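Local coordinates for type IV pilus assembly protein PilF (Thermus thermophilus HB8, PDB 5OIU) that probably hydrolyses ATP as a hexameric, P-loop motor that powers assembly of type IV pili, at residues C[276-281]-C[385-390]; C[188-191]-C[197-200]; C[9-14]-C[48-53]. All blocks are in the same frame, centred on the assembly; numbering follows the deposited sequence.

Contact 1. Residues C[276-281]-C[385-390]; sequences RLVRRV and LARTIE. With ATP (adenosine-5'-triphosphate), chain Q.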
loop_
_atom_site.group_PDB
_atom_site.type_symbol
_atom_site.label_atom_id
_atom_site.label_comp_id
_atom_site.label_asym_id
_atom_site.label_seq_id
_atom_site.Cartn_x
_atom_site.Cartn_y
_atom_site.Cartn_z
ATOM N N ARG C 276 -7.098 28.000 11.056
ATOM C CA ARG C 276 -8.031 28.680 10.169
ATOM C C ARG C 276 -8.249 30.105 10.660
ATOM O O ARG C 276 -8.126 30.398 11.854
ATOM C CB ARG C 276 -9.399 27.974 10.111
ATOM C CG ARG C 276 -9.338 26.558 9.668
ATOM C CD ARG C 276 -8.772 26.470 8.266
ATOM N NE ARG C 276 -9.092 25.161 7.710
ATOM C CZ ARG C 276 -8.373 24.068 7.951
ATOM N NH1 ARG C 276 -7.268 24.143 8.707
ATOM N NH2 ARG C 276 -8.749 22.904 7.426
ATOM N N LEU C 277 -8.630 30.986 9.743
ATOM C CA LEU C 277 -9.126 32.302 10.133
ATOM C C LEU C 277 -10.655 32.354 9.996
ATOM O O LEU C 277 -11.208 32.023 8.939
ATOM C CB LEU C 277 -8.450 33.389 9.298
ATOM C CG LEU C 277 -6.932 33.569 9.496
ATOM C CD1 LEU C 277 -6.423 34.821 8.780
ATOM C CD2 LEU C 277 -6.552 33.637 10.969
ATOM N N VAL C 278 -11.337 32.735 11.082
ATOM C CA VAL C 278 -12.778 32.978 11.075
ATOM C C VAL C 278 -13.010 34.471 11.194
ATOM O O VAL C 278 -12.185 35.217 11.731
ATOM C CB VAL C 278 -13.573 32.270 12.200
ATOM C CG1 VAL C 278 -13.361 30.775 12.195
ATOM C CG2 VAL C 278 -13.227 32.862 13.530
ATOM N N ARG C 279 -14.164 34.904 10.704
ATOM C CA ARG C 279 -14.532 36.302 10.803
ATOM C C ARG C 279 -15.050 36.600 12.203
ATOM O O ARG C 279 -15.700 35.766 12.848
ATOM C CB ARG C 279 -15.579 36.657 9.754
ATOM C CG ARG C 279 -14.989 36.799 8.377
ATOM C CD ARG C 279 -15.989 37.404 7.441
ATOM N NE ARG C 279 -17.125 36.512 7.266
ATOM C CZ ARG C 279 -18.285 36.863 6.713
ATOM N NH1 ARG C 279 -18.485 38.104 6.278
ATOM N NH2 ARG C 279 -19.250 35.962 6.599
ATOM N N ARG C 280 -14.758 37.808 12.661
ATOM C CA ARG C 280 -14.951 38.221 14.036
ATOM C C ARG C 280 -16.218 39.062 14.159
ATOM O O ARG C 280 -16.387 40.043 13.427
ATOM C CB ARG C 280 -13.729 39.011 14.482
ATOM C CG ARG C 280 -13.711 39.348 15.923
ATOM C CD ARG C 280 -12.345 39.847 16.289
ATOM N NE ARG C 280 -12.205 39.914 17.734
ATOM C CZ ARG C 280 -11.063 40.170 18.354
ATOM N NH1 ARG C 280 -9.958 40.387 17.641
ATOM N NH2 ARG C 280 -11.036 40.206 19.680
ATOM N N VAL C 281 -17.103 38.683 15.086
ATOM C CA VAL C 281 -18.372 39.390 15.234
ATOM C C VAL C 281 -18.126 40.843 15.625
ATOM O O VAL C 281 -17.349 41.129 16.547
ATOM C CB VAL C 281 -19.251 38.687 16.282
ATOM C CG1 VAL C 281 -20.477 39.531 16.586
ATOM C CG2 VAL C 281 -19.660 37.293 15.809
ATOM N N LEU C 385 -18.398 26.457 11.462
ATOM C CA LEU C 385 -18.806 25.358 10.590
ATOM C C LEU C 385 -18.271 25.532 9.179
ATOM O O LEU C 385 -17.896 24.552 8.528
ATOM C CB LEU C 385 -20.321 25.245 10.556
ATOM C CG LEU C 385 -20.949 25.082 11.921
ATOM C CD1 LEU C 385 -22.463 24.969 11.778
ATOM C CD2 LEU C 385 -20.375 23.853 12.599
ATOM N N ALA C 386 -18.235 26.772 8.684
ATOM C CA ALA C 386 -17.690 27.017 7.352
ATOM C C ALA C 386 -16.260 26.506 7.242
ATOM O O ALA C 386 -15.900 25.823 6.274
ATOM C CB ALA C 386 -17.750 28.509 7.030
ATOM N N ARG C 387 -15.435 26.804 8.258
ATOM C CA ARG C 387 -13.997 26.570 8.214
ATOM C C ARG C 387 -13.608 25.124 8.458
ATOM O O ARG C 387 -12.432 24.793 8.307
ATOM C CB ARG C 387 -13.287 27.443 9.250
ATOM C CG ARG C 387 -13.137 28.895 8.898
ATOM C CD ARG C 387 -12.510 29.085 7.530
ATOM N NE ARG C 387 -13.558 29.267 6.547
ATOM C CZ ARG C 387 -14.278 30.374 6.435
ATOM N NH1 ARG C 387 -14.018 31.400 7.242
ATOM N NH2 ARG C 387 -15.242 30.457 5.511
ATOM N N THR C 388 -14.538 24.261 8.833
ATOM C CA THR C 388 -14.137 22.985 9.399
ATOM C C THR C 388 -14.885 21.832 8.768
ATOM O O THR C 388 -15.296 20.902 9.463
ATOM C CB THR C 388 -14.351 22.969 10.909
ATOM O OG1 THR C 388 -15.737 23.232 11.199
ATOM C CG2 THR C 388 -13.463 24.011 11.592
ATOM N N ILE C 389 -15.055 21.843 7.449
ATOM C CA ILE C 389 -15.661 20.715 6.743
ATOM C C ILE C 389 -14.553 19.837 6.163
ATOM O O ILE C 389 -13.924 20.169 5.150
ATOM C CB ILE C 389 -16.642 21.168 5.667
ATOM C CG1 ILE C 389 -17.556 22.247 6.222
ATOM C CG2 ILE C 389 -17.510 19.998 5.264
ATOM C CD1 ILE C 389 -18.577 22.659 5.227
ATOM N N GLU C 390 -14.332 18.697 6.805
ATOM C CA GLU C 390 -13.399 17.699 6.321
ATOM C C GLU C 390 -14.147 16.644 5.498
ATOM O O GLU C 390 -14.218 16.728 4.266
ATOM C CB GLU C 390 -12.651 17.060 7.500
ATOM C CG GLU C 390 -11.456 16.179 7.113
ATOM C CD GLU C 390 -10.503 16.810 6.079
ATOM O OE1 GLU C 390 -9.944 16.047 5.249
ATOM O OE2 GLU C 390 -10.285 18.048 6.108
HETATM P PG ATP Q . -0.024 32.010 2.366
HETATM O O1G ATP Q . -0.889 30.777 2.120
HETATM O O2G ATP Q . 1.416 31.693 2.709
HETATM O O3G ATP Q . -0.133 33.080 1.310
HETATM P PB ATP Q . -0.492 32.417 5.174
HETATM O O1B ATP Q . -1.181 31.102 5.434
HETATM O O2B ATP Q . 0.957 32.626 5.546
HETATM O O3B ATP Q . -0.669 32.804 3.623
HETATM P PA ATP Q . -0.663 35.008 6.264
HETATM O O1A ATP Q . 0.148 35.116 7.527
HETATM O O2A ATP Q . -0.053 35.496 4.972
HETATM O O3A ATP Q . -1.294 33.555 5.975
HETATM O "O5'" ATP Q . -1.975 35.867 6.597
HETATM C "C5'" ATP Q . -3.013 36.075 5.641
HETATM C "C4'" ATP Q . -3.807 37.284 6.117
HETATM O "O4'" ATP Q . -4.468 37.005 7.356
HETATM C "C3'" ATP Q . -2.870 38.452 6.356
HETATM O "O3'" ATP Q . -3.564 39.591 5.811
HETATM C "C2'" ATP Q . -2.705 38.471 7.873
HETATM O "O2'" ATP Q . -2.362 39.758 8.421
HETATM C "C1'" ATP Q . -4.039 37.909 8.370
HETATM N N9 ATP Q . -3.921 37.154 9.633
HETATM C C8 ATP Q . -3.036 36.158 9.854
HETATM N N7 ATP Q . -3.181 35.649 11.106
HETATM C C5 ATP Q . -4.168 36.327 11.713
HETATM C C6 ATP Q . -4.815 36.286 13.044
HETATM N N6 ATP Q . -4.416 35.406 13.997
HETATM N N1 ATP Q . -5.819 37.157 13.278
HETATM C C2 ATP Q . -6.219 38.032 12.332
HETATM N N3 ATP Q . -5.678 38.124 11.100
HETATM C C4 ATP Q . -4.662 37.313 10.733
#

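Contact 2. Residues C[188-191]-C[197-200]; sequences NQTQ and GLTF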
loop_
_atom_site.group_PDB
_atom_site.type_symbol
_atom_site.label_atom_id
_atom_site.label_comp_id
_atom_site.label_asym_id
_atom_site.label_seq_id
_atom_site.Cartn_x
_atom_site.Cartn_y
_atom_site.Cartn_z
ATOM N N ASN C 188 18.298 36.317 10.335
ATOM C CA ASN C 188 18.879 36.352 9.000
ATOM C C ASN C 188 17.888 35.756 8.015
ATOM O O ASN C 188 17.427 34.624 8.199
ATOM C CB ASN C 188 20.199 35.579 8.945
ATOM C CG ASN C 188 21.147 35.972 10.044
ATOM O OD1 ASN C 188 21.450 35.177 10.947
ATOM N ND2 ASN C 188 21.619 37.204 9.988
ATOM N N GLN C 189 17.572 36.499 6.968
ATOM C CA GLN C 189 16.563 36.043 6.031
ATOM C C GLN C 189 17.135 35.948 4.626
ATOM O O GLN C 189 17.922 36.802 4.194
ATOM C CB GLN C 189 15.345 36.958 6.063
ATOM C CG GLN C 189 14.693 37.024 7.427
ATOM C CD GLN C 189 13.517 37.987 7.462
ATOM O OE1 GLN C 189 13.680 39.160 7.788
ATOM N NE2 GLN C 189 12.327 37.488 7.136
ATOM N N THR C 190 16.718 34.897 3.928
ATOM C CA THR C 190 17.196 34.536 2.601
ATOM C C THR C 190 15.985 34.213 1.740
ATOM O O THR C 190 15.111 33.446 2.163
ATOM C CB THR C 190 18.142 33.329 2.684
ATOM O OG1 THR C 190 19.341 33.719 3.363
ATOM C CG2 THR C 190 18.497 32.781 1.295
ATOM N N GLN C 191 15.920 34.812 0.553
ATOM C CA GLN C 191 14.785 34.653 -0.347
ATOM C C GLN C 191 15.148 33.731 -1.498
ATOM O O GLN C 191 16.255 33.821 -2.046
ATOM C CB GLN C 191 14.348 35.991 -0.917
ATOM C CG GLN C 191 13.077 35.902 -1.670
ATOM C CD GLN C 191 12.502 37.267 -1.956
ATOM O OE1 GLN C 191 11.817 37.870 -1.111
ATOM N NE2 GLN C 191 12.795 37.780 -3.149
ATOM N N GLY C 197 19.259 29.944 -9.332
ATOM C CA GLY C 197 19.371 28.571 -8.891
ATOM C C GLY C 197 19.234 28.369 -7.398
ATOM O O GLY C 197 19.464 27.250 -6.922
ATOM N N LEU C 198 18.860 29.420 -6.653
ATOM C CA LEU C 198 18.704 29.389 -5.196
ATOM C C LEU C 198 17.323 28.841 -4.843
ATOM O O LEU C 198 16.397 29.565 -4.469
ATOM C CB LEU C 198 18.922 30.777 -4.597
ATOM C CG LEU C 198 19.126 30.769 -3.076
ATOM C CD1 LEU C 198 20.148 29.715 -2.680
ATOM C CD2 LEU C 198 19.528 32.130 -2.552
ATOM N N THR C 199 17.200 27.524 -4.953
ATOM C CA THR C 199 15.999 26.835 -4.530
ATOM C C THR C 199 15.936 26.732 -3.013
ATOM O O THR C 199 16.905 26.999 -2.295
ATOM C CB THR C 199 15.954 25.430 -5.114
ATOM O OG1 THR C 199 17.194 24.769 -4.812
ATOM C CG2 THR C 199 15.728 25.484 -6.624
ATOM N N PHE C 200 14.768 26.312 -2.532
ATOM C CA PHE C 200 14.641 25.935 -1.135
ATOM C C PHE C 200 15.732 24.951 -0.753
ATOM O O PHE C 200 16.513 25.192 0.173
ATOM C CB PHE C 200 13.254 25.341 -0.876
ATOM C CG PHE C 200 12.200 26.373 -0.526
ATOM C CD1 PHE C 200 12.212 27.007 0.698
ATOM C CD2 PHE C 200 11.201 26.690 -1.418
ATOM C CE1 PHE C 200 11.265 27.940 1.029
ATOM C CE2 PHE C 200 10.229 27.624 -1.091
ATOM C CZ PHE C 200 10.268 28.251 0.133
#

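Contact 3. Residues C[9-14]-C[48-53]; sequences QKFVKQ and PYSTLP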
loop_
_atom_site.group_PDB
_atom_site.type_symbol
_atom_site.label_atom_id
_atom_site.label_comp_id
_atom_site.label_asym_id
_atom_site.label_seq_id
_atom_site.Cartn_x
_atom_site.Cartn_y
_atom_site.Cartn_z
ATOM N N GLN C 9 -0.626 46.707 -18.971
ATOM C CA GLN C 9 0.064 46.891 -17.697
ATOM C C GLN C 9 -0.335 48.198 -17.037
ATOM O O GLN C 9 -0.466 48.271 -15.811
ATOM C CB GLN C 9 1.572 46.852 -17.906
ATOM C CG GLN C 9 2.326 46.170 -16.797
ATOM C CD GLN C 9 3.664 45.690 -17.264
ATOM O OE1 GLN C 9 3.814 45.261 -18.415
ATOM N NE2 GLN C 9 4.656 45.754 -16.381
ATOM N N LYS C 10 -0.518 49.243 -17.840
ATOM C CA LYS C 10 -0.923 50.538 -17.314
ATOM C C LYS C 10 -2.354 50.491 -16.808
ATOM O O LYS C 10 -2.703 51.195 -15.848
ATOM C CB LYS C 10 -0.753 51.601 -18.404
ATOM C CG LYS C 10 -1.351 52.956 -18.080
ATOM C CD LYS C 10 -1.014 53.989 -19.148
ATOM C CE LYS C 10 -1.619 55.343 -18.810
ATOM N NZ LYS C 10 -2.953 55.518 -19.421
ATOM N N PHE C 11 -3.188 49.655 -17.425
ATOM C CA PHE C 11 -4.562 49.518 -16.961
ATOM C C PHE C 11 -4.612 48.831 -15.600
ATOM O O PHE C 11 -5.259 49.325 -14.667
ATOM C CB PHE C 11 -5.387 48.746 -17.985
ATOM C CG PHE C 11 -6.790 48.509 -17.544
ATOM C CD1 PHE C 11 -7.741 49.506 -17.690
ATOM C CD2 PHE C 11 -7.152 47.308 -16.939
ATOM C CE1 PHE C 11 -9.040 49.311 -17.267
ATOM C CE2 PHE C 11 -8.433 47.107 -16.506
ATOM C CZ PHE C 11 -9.385 48.112 -16.673
ATOM N N VAL C 12 -3.950 47.681 -15.474
ATOM C CA VAL C 12 -3.962 46.973 -14.200
ATOM C C VAL C 12 -3.522 47.918 -13.092
ATOM O O VAL C 12 -4.215 48.087 -12.082
ATOM C CB VAL C 12 -3.084 45.707 -14.266
ATOM C CG1 VAL C 12 -3.050 44.992 -12.924
ATOM C CG2 VAL C 12 -3.607 44.763 -15.315
ATOM N N LYS C 13 -2.396 48.607 -13.302
ATOM C CA LYS C 13 -1.870 49.491 -12.267
ATOM C C LYS C 13 -2.850 50.604 -11.930
ATOM O O LYS C 13 -2.858 51.100 -10.801
ATOM C CB LYS C 13 -0.518 50.061 -12.696
ATOM C CG LYS C 13 0.635 49.056 -12.530
ATOM C CD LYS C 13 2.007 49.652 -12.861
ATOM C CE LYS C 13 3.118 48.596 -12.723
ATOM N NZ LYS C 13 4.468 49.090 -13.157
ATOM N N GLN C 14 -3.712 50.979 -12.871
ATOM C CA GLN C 14 -4.691 52.021 -12.588
ATOM C C GLN C 14 -5.859 51.491 -11.768
ATOM O O GLN C 14 -6.316 52.163 -10.834
ATOM C CB GLN C 14 -5.203 52.638 -13.893
ATOM C CG GLN C 14 -6.009 53.930 -13.725
ATOM C CD GLN C 14 -6.322 54.613 -15.063
ATOM O OE1 GLN C 14 -6.331 53.972 -16.119
ATOM N NE2 GLN C 14 -6.579 55.921 -15.018
ATOM N N PRO C 48 -19.954 49.347 -11.393
ATOM C CA PRO C 48 -19.218 49.334 -12.667
ATOM C C PRO C 48 -18.154 50.426 -12.684
ATOM O O PRO C 48 -18.459 51.618 -12.559
ATOM C CB PRO C 48 -20.312 49.588 -13.708
ATOM C CG PRO C 48 -21.335 50.452 -12.939
ATOM C CD PRO C 48 -21.291 49.962 -11.512
ATOM N N TYR C 49 -16.896 50.009 -12.818
ATOM C CA TYR C 49 -15.751 50.911 -12.930
ATOM C C TYR C 49 -15.512 51.356 -14.374
ATOM O O TYR C 49 -15.469 52.558 -14.664
ATOM C CB TYR C 49 -14.488 50.226 -12.393
ATOM C CG TYR C 49 -13.226 51.044 -12.574
ATOM C CD1 TYR C 49 -13.074 52.264 -11.924
ATOM C CD2 TYR C 49 -12.185 50.603 -13.379
ATOM C CE1 TYR C 49 -11.921 53.018 -12.064
ATOM C CE2 TYR C 49 -11.020 51.360 -13.525
ATOM C CZ TYR C 49 -10.906 52.569 -12.867
ATOM O OH TYR C 49 -9.786 53.358 -12.991
ATOM N N SER C 50 -15.338 50.389 -15.279
ATOM C CA SER C 50 -14.886 50.624 -16.646
ATOM C C SER C 50 -15.178 49.384 -17.489
ATOM O O SER C 50 -15.427 48.298 -16.959
ATOM C CB SER C 50 -13.392 50.974 -16.671
ATOM O OG SER C 50 -12.783 50.562 -17.878
ATOM N N THR C 51 -15.169 49.564 -18.813
ATOM C CA THR C 51 -15.264 48.458 -19.754
ATOM C C THR C 51 -14.085 48.492 -20.711
ATOM O O THR C 51 -13.498 49.541 -20.979
ATOM C CB THR C 51 -16.543 48.469 -20.594
ATOM O OG1 THR C 51 -16.405 49.456 -21.617
ATOM C CG2 THR C 51 -17.783 48.742 -19.754
ATOM N N LEU C 52 -13.772 47.317 -21.245
ATOM C CA LEU C 52 -12.634 47.052 -22.098
ATOM C C LEU C 52 -13.102 46.255 -23.303
ATOM O O LEU C 52 -14.003 45.417 -23.172
ATOM C CB LEU C 52 -11.567 46.245 -21.349
ATOM C CG LEU C 52 -10.260 46.943 -21.004
ATOM C CD1 LEU C 52 -10.507 48.159 -20.119
ATOM C CD2 LEU C 52 -9.332 45.942 -20.330
ATOM N N PRO C 53 -12.528 46.491 -24.482
ATOM C CA PRO C 53 -12.872 45.658 -25.639
ATOM C C PRO C 53 -12.300 44.261 -25.475
ATOM O O PRO C 53 -11.206 44.082 -24.933
ATOM C CB PRO C 53 -12.232 46.401 -26.817
ATOM C CG PRO C 53 -11.150 47.197 -26.198
ATOM C CD PRO C 53 -11.637 47.598 -24.848
#

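Contact 1. Residues C[276-281]-C[385-390]
R387 reaches across from helix 381-387 to L277, on strand 269-281 of the central P-loop NTPase sheet. The R387 chain bends at chi2 (-52°) and again at chi3 (96°), and this turns its guanidinium edge-on to the strand backbone. There NH1 gives a weak hydrogen bond to L277 O, 3.3 Å long, which lies near the guanidinium plane. NH1 has a stronger partner in E383, a salt bridge within the same helix. E383 also pairs with R279.

The aliphatic parts do the rest. R276 CB lies 4.0 Å from R387 CB, and V278 CG1 comes to 3.8 Å from R387 CG. The chains of R276 and R387 cross at a slant. Their guanidinium planes are nearly coplanar, but the groups stay apart, with R276 NE 6.2 Å from R387 NE. R276 NH2 bonds to N246 O, whereas R387 pairs with E383.

The L277 carbonyl receives R387, while its CB leaves the backbone away from the helix and its methyls meet the nucleotide. CD2 packs on the adenine, 3.7 Å from ATP C5, and CD1 lies 3.3 Å from ATP O4'.

Contact 2. Residues C[188-191]-C[197-200]
L198 CD2 lies 3.7 Å from the carbonyl oxygen of Q191 (Q191 O), a flat group of the backbone. No aromatic face or edge is used across this contact. The Q191 side chain leaves the backbone away from L198, and its OE1 accepts a hydrogen bond from V180 N.

The second touch is methyl to methyl. L198 CD2 lies 4.0 Å from T190 CG2, and the two side chains cross at about a right angle. L198 CG is anti to the backbone N (chi1 -165°), which carries the isobutyl group toward the strand. In T190, chi1 of -68° puts OG1 beside the backbone N and leaves CG2 anti to it. The residue is thereby split by chemistry: its methyl faces L198, and its hydroxyl bonds to P100 O of a neighbouring subunit.

This is the turn into helix 200-206 from strand 188-191, the outermost strand of the P-loop sheet within this chain. L198 is the centre of an inverse gamma turn, with a weak bond from T199 N to G197 O. G197 and L198 also form a G1 beta bulge, facing one residue of the connecting loop. T199 is the N-cap of the helix, and its OG1 bonds to R202 N.

The same neighbouring subunit packs R76 on L198 and T101 on T190, so the contact is part of a subunit interface. Across the two segments there is no hydrogen bond. The contact between them is van der Waals, made by one leucine methyl, and no polar donor of 197-200 meets the Q191 carbonyl. The T190 hydroxyl is satisfied by P100 O of the neighbouring subunit, which leaves the methyl for L198.

Contact 3. Residues C[9-14]-C[48-53]
F11 points from helix 6-22 at strand 45-52, and L52 comes from the opposite direction to cover one face of its ring. With CG anti to the backbone N (chi1 177°), the ring extends to the strand. L52 CD2 makes a CH-pi contact, 4.2 Å from the ring centroid and 13° off the normal. L52 CD1 lies over the same face, 3.4 Å from F11 CE1. S50 takes the edge of the ring instead, with OG 4.0 Å from F11 CE1. An alanine in place of F11 would remove the ring, and L52 would probably lose its CH-pi partner and face a gap.

Q14 and Y49 cross at about a right angle. Q14 CG lies 3.9 Å from Y49 OH, and the amide stands 78° from the tyrosine ring. Y49 and S50 form a classic beta bulge opposite V38, so both point to the helix.

In this N-terminal antiparallel-sheet region, helix 6-22 packs on the outermost strand within the chain. The axes of 9-14 and 48-52 are antiparallel and approach to 11.8 Å. F11 also touches V38 of strand 36-42, Y49 packs on V15 and E18, and L52 rests on V60 of helix 57-67.

How the contacts relate
Contacts 1 and 2 reach the same mixed sheet, on opposite sides of the centre of the chain, with centres 33 Å apart. Contact 1 includes a wall of the ATP pocket through L277, whose side chain is about 10 Å from the magnesium ion. Contact 2 sits at the outermost strand of the sheet within this chain, and the Q191 side chain is about 13 Å from ATP. Contact 3 belongs to the separate antiparallel sheet. Its nearest atoms are about 17 Å from contact 2 and about 21 Å from contact 1. Contacts 1 and 2 both border other subunits, whereas no other chain of the assembly touches contact 3. Along the chain the order is contact 3, contact 2, contact 1.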